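Local structure of ABC transporter substrate-binding protein (Rhizobium radiobacter, 6TFX) at residues Lys3-Met8 and Leu196-Tyr201; Met8-Glu13 and Tyr201-Asn206; Gly462-Lys467 and Ser482-Thr487. The protein binds mannopinic acid, a mannityl-opine, as a periplasmic solute-binding protein and probably delivers it to an ABC transporter for import into the cell. All coordinates share one frame; numbering follows the deposited sequence. Where two conformers were deposited one is given.

Contact 1. Residues Lys3-Met8 and Leu196-Tyr201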
# COMPACT_ATOMS: atom_id res chain seq x y z
N LYS A 3 24.81 19.79 -5.00
CA LYS A 3 23.67 20.02 -5.88
C LYS A 3 22.35 20.00 -5.09
O LYS A 3 22.33 19.57 -3.93
CB LYS A 3 23.65 19.01 -7.03
CG LYS A 3 23.47 17.55 -6.60
CD LYS A 3 23.68 16.63 -7.77
CE LYS A 3 23.06 15.28 -7.57
NZ LYS A 3 23.37 14.39 -8.71
N THR A 4 21.27 20.51 -5.69
CA THR A 4 19.97 20.56 -5.02
C THR A 4 18.86 19.88 -5.85
O THR A 4 17.70 19.96 -5.47
CB THR A 4 19.60 22.02 -4.66
OG1 THR A 4 19.44 22.75 -5.88
CG2 THR A 4 20.62 22.69 -3.72
N GLU A 5 19.22 19.23 -6.97
CA GLU A 5 18.25 18.55 -7.83
C GLU A 5 18.42 17.04 -7.68
O GLU A 5 19.53 16.53 -7.90
CB GLU A 5 18.41 18.97 -9.30
CG GLU A 5 18.26 20.48 -9.51
CD GLU A 5 18.12 20.99 -10.93
OE1 GLU A 5 18.44 20.23 -11.88
OE2 GLU A 5 17.69 22.15 -11.09
N LEU A 6 17.33 16.35 -7.29
CA LEU A 6 17.33 14.89 -7.11
C LEU A 6 16.58 14.22 -8.26
O LEU A 6 15.45 14.59 -8.55
CB LEU A 6 16.67 14.51 -5.77
CG LEU A 6 16.81 13.03 -5.32
CD1 LEU A 6 16.75 12.92 -3.82
CD2 LEU A 6 15.71 12.16 -5.91
N SER A 7 17.22 13.22 -8.91
CA SER A 7 16.59 12.47 -9.98
C SER A 7 16.36 11.05 -9.45
O SER A 7 17.29 10.42 -8.92
CB SER A 7 17.44 12.43 -11.25
OG SER A 7 17.54 13.72 -11.81
N MET A 8 15.14 10.54 -9.61
CA MET A 8 14.81 9.18 -9.16
C MET A 8 14.07 8.39 -10.22
O MET A 8 13.21 8.95 -10.89
CB MET A 8 14.07 9.17 -7.83
CG MET A 8 12.84 10.01 -7.80
SD MET A 8 12.21 10.19 -6.09
CE MET A 8 11.86 8.53 -5.68
N LEU A 196 16.47 20.48 -1.05
CA LEU A 196 16.40 20.16 -2.48
C LEU A 196 15.51 21.20 -3.14
O LEU A 196 14.48 21.58 -2.58
CB LEU A 196 15.79 18.76 -2.71
CG LEU A 196 16.53 17.56 -2.13
CD1 LEU A 196 15.72 16.31 -2.36
CD2 LEU A 196 17.91 17.39 -2.77
N SER A 197 15.87 21.64 -4.34
CA SER A 197 15.05 22.61 -5.07
C SER A 197 14.10 21.90 -6.03
O SER A 197 13.03 22.43 -6.32
CB SER A 197 15.96 23.55 -5.85
OG SER A 197 16.72 22.78 -6.76
N LYS A 198 14.48 20.70 -6.50
CA LYS A 198 13.70 19.97 -7.49
C LYS A 198 13.86 18.46 -7.38
O LYS A 198 14.92 17.98 -6.98
CB LYS A 198 14.16 20.41 -8.91
CG LYS A 198 13.19 20.10 -10.05
CD LYS A 198 13.70 20.63 -11.39
CE LYS A 198 14.16 19.50 -12.27
NZ LYS A 198 14.34 19.94 -13.68
N ILE A 199 12.80 17.73 -7.74
CA ILE A 199 12.79 16.28 -7.85
C ILE A 199 12.34 15.97 -9.27
O ILE A 199 11.27 16.45 -9.69
CB ILE A 199 11.88 15.55 -6.83
CG1 ILE A 199 12.27 15.91 -5.36
CG2 ILE A 199 11.90 14.02 -7.05
CD1 ILE A 199 11.16 15.52 -4.35
N SER A 200 13.14 15.19 -10.01
CA SER A 200 12.76 14.71 -11.34
C SER A 200 12.42 13.23 -11.10
O SER A 200 13.30 12.42 -10.81
CB SER A 200 13.91 14.86 -12.33
OG SER A 200 13.52 14.33 -13.59
N TYR A 201 11.11 12.92 -11.10
CA TYR A 201 10.58 11.60 -10.78
C TYR A 201 10.31 10.92 -12.10
O TYR A 201 9.34 11.22 -12.79
CB TYR A 201 9.31 11.81 -9.96
CG TYR A 201 8.69 10.55 -9.39
CD1 TYR A 201 7.73 9.85 -10.09
CD2 TYR A 201 9.01 10.12 -8.10
CE1 TYR A 201 7.10 8.73 -9.54
CE2 TYR A 201 8.37 9.02 -7.53
CZ TYR A 201 7.43 8.31 -8.26
OH TYR A 201 6.79 7.23 -7.72
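E5-M8 and K198-Y201 lie side by side as parallel strands, their axes 4.7 Å apart and 15° from perfect alignment, with E5 paired to K198, L6 to I199, S7 to S200 and M8 to Y201. The backbone ladder steps from chain to chain: L6 N gives to K198 O, S200 N to L6 O, and M8 N to S200 O. Just before the strands begin, T4 O takes the N-H of S197 and, weakly, that of K198. Their side chains meet there too, with T4 OG1 hydrogen-bonded to S197 OG at 2.9 Å. Each of these hydroxyls is rotated between its own backbone N and carbonyl carbon, which turns the two oxygens to one another.

The face carrying E5, S7, K198 and S200 is polar. E5 CG rests on K198 CB at 4.1 Å, while E5 OE1 and K198 NZ stay 4.5 Å apart, close enough for attraction but too far for a salt bridge. S7 OG sits against S200 CB at 3.8 Å.

The other face, with L6, M8, I199 and Y201, is apolar. M8 holds CG between its backbone N and carbonyl carbon (chi1 54°) and runs on extended to SD, which lies 3.8 Å from CD2 of Y201, a Met-aromatic contact in which the sulfur approaches the ring obliquely. The bend at chi3 (-61°) then turns M8 CE toward Y201 CE2. The same SD touches I199 CG2 at 4.0 Å. In the conformer given, L6 CD1 meets L196 CD1.

This pair belongs to a larger mixed sheet: strand 180-185 runs antiparallel along the far side of 198-203, and strand 221-223 flanks 5-10. I486 and F492 cover the apolar face, and helix 26-35 meets Y201, whose OH bonds to S27.

Contact 2. Residues Met8-Glu13 and Tyr201-Asn206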
# COMPACT_ATOMS: atom_id res chain seq x y z
N MET A 8 15.14 10.54 -9.61
CA MET A 8 14.81 9.18 -9.16
C MET A 8 14.07 8.39 -10.22
O MET A 8 13.21 8.95 -10.89
CB MET A 8 14.07 9.17 -7.83
CG MET A 8 12.84 10.01 -7.80
SD MET A 8 12.21 10.19 -6.09
CE MET A 8 11.86 8.53 -5.68
N GLY A 9 14.44 7.12 -10.37
CA GLY A 9 13.84 6.24 -11.37
C GLY A 9 12.97 5.22 -10.67
O GLY A 9 13.44 4.56 -9.74
N VAL A 10 11.71 5.09 -11.11
CA VAL A 10 10.74 4.21 -10.46
C VAL A 10 10.14 3.21 -11.41
O VAL A 10 10.15 3.41 -12.62
CB VAL A 10 9.65 5.00 -9.70
CG1 VAL A 10 10.27 6.06 -8.78
CG2 VAL A 10 8.65 5.65 -10.67
N ALA A 11 9.59 2.11 -10.84
CA ALA A 11 8.95 1.04 -11.60
C ALA A 11 7.48 1.41 -11.78
O ALA A 11 6.60 0.89 -11.08
CB ALA A 11 9.09 -0.29 -10.88
N SER A 12 7.23 2.33 -12.67
CA SER A 12 5.90 2.81 -13.02
C SER A 12 5.95 3.35 -14.42
O SER A 12 7.00 3.82 -14.86
CB SER A 12 5.45 3.91 -12.06
OG SER A 12 4.17 4.40 -12.43
N GLU A 13 4.81 3.33 -15.11
CA GLU A 13 4.69 3.84 -16.47
C GLU A 13 4.14 5.25 -16.51
O GLU A 13 4.44 5.96 -17.48
CB GLU A 13 3.87 2.88 -17.36
CG GLU A 13 4.51 1.49 -17.45
CD GLU A 13 3.97 0.55 -18.51
OE1 GLU A 13 3.71 1.02 -19.64
OE2 GLU A 13 3.79 -0.67 -18.22
N TYR A 201 11.11 12.92 -11.10
CA TYR A 201 10.58 11.60 -10.78
C TYR A 201 10.31 10.92 -12.10
O TYR A 201 9.34 11.22 -12.79
CB TYR A 201 9.31 11.81 -9.96
CG TYR A 201 8.69 10.55 -9.39
CD1 TYR A 201 7.73 9.85 -10.09
CD2 TYR A 201 9.01 10.12 -8.10
CE1 TYR A 201 7.10 8.73 -9.54
CE2 TYR A 201 8.37 9.02 -7.53
CZ TYR A 201 7.43 8.31 -8.26
OH TYR A 201 6.79 7.23 -7.72
N ARG A 202 11.23 10.03 -12.48
CA ARG A 202 11.24 9.37 -13.79
C ARG A 202 10.57 8.01 -13.84
O ARG A 202 10.90 7.14 -13.03
CB ARG A 202 12.68 9.24 -14.30
CG ARG A 202 13.34 10.59 -14.63
CD ARG A 202 14.69 10.42 -15.30
NE ARG A 202 14.60 9.72 -16.59
CZ ARG A 202 15.63 9.14 -17.20
NH1 ARG A 202 16.84 9.17 -16.65
NH2 ARG A 202 15.46 8.52 -18.36
N PHE A 203 9.68 7.83 -14.84
CA PHE A 203 8.97 6.57 -15.07
C PHE A 203 9.85 5.66 -15.90
O PHE A 203 10.10 5.93 -17.09
CB PHE A 203 7.62 6.83 -15.75
CG PHE A 203 6.71 7.64 -14.86
CD1 PHE A 203 6.29 7.14 -13.64
CD2 PHE A 203 6.27 8.90 -15.25
CE1 PHE A 203 5.45 7.89 -12.81
CE2 PHE A 203 5.42 9.65 -14.43
CZ PHE A 203 5.03 9.15 -13.21
N LEU A 204 10.46 4.67 -15.25
CA LEU A 204 11.39 3.75 -15.92
C LEU A 204 11.01 2.34 -15.54
O LEU A 204 11.73 1.68 -14.78
CB LEU A 204 12.86 4.07 -15.55
CG LEU A 204 13.42 5.37 -16.13
CD1 LEU A 204 14.64 5.82 -15.36
CD2 LEU A 204 13.78 5.22 -17.62
N ASN A 205 9.85 1.88 -16.06
CA ASN A 205 9.35 0.54 -15.74
C ASN A 205 10.29 -0.58 -16.19
O ASN A 205 10.37 -1.60 -15.51
CB ASN A 205 7.95 0.31 -16.32
CG ASN A 205 7.19 -0.76 -15.56
OD1 ASN A 205 7.03 -0.68 -14.33
ND2 ASN A 205 6.70 -1.78 -16.26
N ASN A 206 11.03 -0.38 -17.30
CA ASN A 206 11.97 -1.39 -17.80
C ASN A 206 13.20 -1.42 -16.89
O ASN A 206 13.92 -0.42 -16.79
CB ASN A 206 12.35 -1.09 -19.24
CG ASN A 206 13.28 -2.13 -19.81
OD1 ASN A 206 14.51 -2.02 -19.69
ND2 ASN A 206 12.72 -3.17 -20.40
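V10 stands at about a right angle to the Y201 side chain and drops both methyls onto it: CG1 lies over the ring face, 4.0 Å from the centroid in a CH-pi contact, and CG2 reaches CE1 at 3.6 Å. With CG1 anti to the carbonyl carbon (chi1 -50°), the two methyls sit on one face of the ring, CG1 near CZ and CE2, CG2 displaced toward CE1. F203, next on the same face, sets CE1 at the edge of Y201 and in its plane. S12 closes on F203 from the chain opposite; S12 O lies near the ring plane, 3.2 Å from F203 CB, and S12 OG is 3.7 Å from CD1. Further along, the E13 and N205 side chains cross obliquely, E13 CG 3.8 Å from N205 CB, with the carboxylate and amide planes 31° apart, while N205 ND2 is held by Q338 O.

Beneath these side chains the parallel ladder continues through R202 N to M8 O, V10 N to R202 O and L204 N to V10 O, then ends as A11 centres an inverse gamma turn.

The S12 side chain comes about 3 Å from a magnesium ion. N206 serves as N-cap to helix 207-215, helix 26-35 packs on Y201, and W464 of strand 454-467 meets V10.

Contact 3. Residues Gly462-Lys467 and Ser482-Thr487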
# COMPACT_ATOMS: atom_id res chain seq x y z
N GLY A 462 10.52 -3.23 0.61
CA GLY A 462 10.77 -2.39 -0.56
C GLY A 462 12.28 -2.32 -0.76
O GLY A 462 13.02 -2.32 0.22
N THR A 463 12.76 -2.31 -1.99
CA THR A 463 14.21 -2.28 -2.25
C THR A 463 14.51 -1.09 -3.14
O THR A 463 13.91 -0.95 -4.20
CB THR A 463 14.69 -3.57 -2.93
OG1 THR A 463 13.87 -3.82 -4.06
CG2 THR A 463 14.67 -4.77 -2.00
N TRP A 464 15.42 -0.22 -2.70
CA TRP A 464 15.78 0.98 -3.47
C TRP A 464 17.27 1.24 -3.32
O TRP A 464 17.81 1.03 -2.23
CB TRP A 464 14.98 2.18 -2.93
CG TRP A 464 13.50 2.12 -3.22
CD1 TRP A 464 12.56 1.33 -2.60
CD2 TRP A 464 12.78 2.93 -4.14
NE1 TRP A 464 11.32 1.55 -3.15
CE2 TRP A 464 11.42 2.55 -4.08
CE3 TRP A 464 13.15 3.99 -4.99
CZ2 TRP A 464 10.43 3.17 -4.84
CZ3 TRP A 464 12.17 4.58 -5.77
CH2 TRP A 464 10.83 4.18 -5.68
N ALA A 465 17.93 1.66 -4.41
CA ALA A 465 19.36 1.96 -4.35
C ALA A 465 19.57 3.47 -4.45
O ALA A 465 18.78 4.16 -5.10
CB ALA A 465 20.08 1.28 -5.50
N ARG A 466 20.60 3.96 -3.80
CA ARG A 466 20.93 5.38 -3.86
C ARG A 466 22.43 5.51 -3.84
O ARG A 466 23.13 4.56 -3.47
CB ARG A 466 20.33 6.16 -2.67
CG ARG A 466 20.90 5.75 -1.31
CD ARG A 466 20.40 6.67 -0.24
NE ARG A 466 20.58 6.09 1.09
CZ ARG A 466 21.62 6.33 1.89
NH1 ARG A 466 22.61 7.11 1.48
NH2 ARG A 466 21.68 5.77 3.09
N LYS A 467 22.92 6.67 -4.22
CA LYS A 467 24.34 6.96 -4.14
C LYS A 467 24.61 7.41 -2.69
O LYS A 467 23.73 8.05 -2.10
CB LYS A 467 24.71 8.06 -5.16
CG LYS A 467 24.55 7.61 -6.64
CD LYS A 467 25.61 6.59 -7.03
CE LYS A 467 25.33 5.97 -8.38
NZ LYS A 467 26.27 4.86 -8.67
N SER A 482 6.25 1.78 1.48
CA SER A 482 7.44 0.91 1.28
C SER A 482 8.41 1.54 0.25
O SER A 482 9.15 0.82 -0.46
CB SER A 482 7.05 -0.51 0.87
OG SER A 482 6.15 -1.09 1.81
N ALA A 483 8.43 2.89 0.21
CA ALA A 483 9.25 3.66 -0.72
C ALA A 483 9.94 4.79 0.03
O ALA A 483 9.44 5.21 1.08
CB ALA A 483 8.39 4.23 -1.83
N PRO A 484 11.05 5.32 -0.49
CA PRO A 484 11.72 6.43 0.21
C PRO A 484 10.80 7.63 0.44
O PRO A 484 9.93 7.94 -0.38
CB PRO A 484 12.84 6.83 -0.76
CG PRO A 484 13.11 5.59 -1.56
CD PRO A 484 11.76 4.95 -1.73
N LEU A 485 11.04 8.32 1.55
CA LEU A 485 10.32 9.53 1.89
C LEU A 485 11.32 10.67 1.71
O LEU A 485 12.34 10.73 2.41
CB LEU A 485 9.79 9.51 3.34
CG LEU A 485 9.01 10.75 3.78
CD1 LEU A 485 7.64 10.82 3.10
CD2 LEU A 485 8.87 10.79 5.29
N ILE A 486 11.01 11.56 0.76
CA ILE A 486 11.83 12.75 0.51
C ILE A 486 11.13 13.89 1.25
O ILE A 486 9.92 14.08 1.11
CB ILE A 486 12.03 13.02 -1.00
CG1 ILE A 486 12.71 11.79 -1.66
CG2 ILE A 486 12.87 14.29 -1.21
CD1 ILE A 486 12.64 11.79 -3.11
N THR A 487 11.89 14.60 2.09
CA THR A 487 11.33 15.67 2.91
C THR A 487 12.17 16.93 2.74
O THR A 487 13.11 16.98 1.92
CB THR A 487 11.33 15.28 4.41
OG1 THR A 487 12.66 15.32 4.90
CG2 THR A 487 10.68 13.91 4.70
O HOH W 1 8.63 -0.23 -2.90
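The W464 indole carries P484 on one face: the proline CD stands 3.2 Å above the ring plane, 14° off the normal of the five-membered ring, in a CH-pi contact. P484 CG follows it over CD2 and CE3, so one side of the pyrrolidine ring rides on the fused part of the indole. A483 CB approaches obliquely from the same side of the plane and touches CZ2 at 3.8 Å. At the edge, a water lies in the indole plane beside NE1.

That water links the two segments. It accepts the W464 N-H at 3.2 Å from NE1 and donates to S482 O at 2.7 Å. S482 O itself is 3.5 Å from NE1 and makes no direct hydrogen bond with it, so the bridge does what the direct pair does not. The same carbonyl oxygen stands 3.6 Å from G462 CA, an approach possible because G462 has no side chain pointing toward it. The S482 hydroxyl is tied to P247 O.

W464 is turned with CG anti to the carbonyl carbon (chi1 -69°), which swings the indole from strand 454-467 toward the irregular chain S482-P484. Strand 240-255 runs antiparallel beside this strand, its I245 touching both W464 and P484, and P484 O takes a hydrogen bond from Y34 of helix 26-35.

The chemistry is mostly apolar, with one hydrated polar spot. Being next to the ring nitrogen, the hydrogens on P484 CD are probably somewhat polarised, consistent with their place over an electron-rich indole face. The water gives the buried indole N-H an acceptor. Together they fasten a stretch without regular structure to the sheet by a CH-pi contact, apolar packing and a single water, with no direct hydrogen bond between the two segments.

Contacts 1 and 2 are successive halves of one seam, strands 5-10 and 198-203, sharing M8 and Y201. Contact 1 is the more solvent-facing half, with charged and hydroxyl side chains on its outer face; contact 2 is buried, keeps the pairing through V10, then turns, and runs toward a magnesium ion and the opine. Contact 3, also buried, joins a different strand of the same sheet to a loop and has no backbone ladder at all. It still meets the other two: M8, L196 and I199 pack on I486 of the loop, with M8 SD 3.4 Å from I486 CD1, while V10 and M8 meet W464 of the strand, V10 CG1 lying 3.7 Å from W464 CH2.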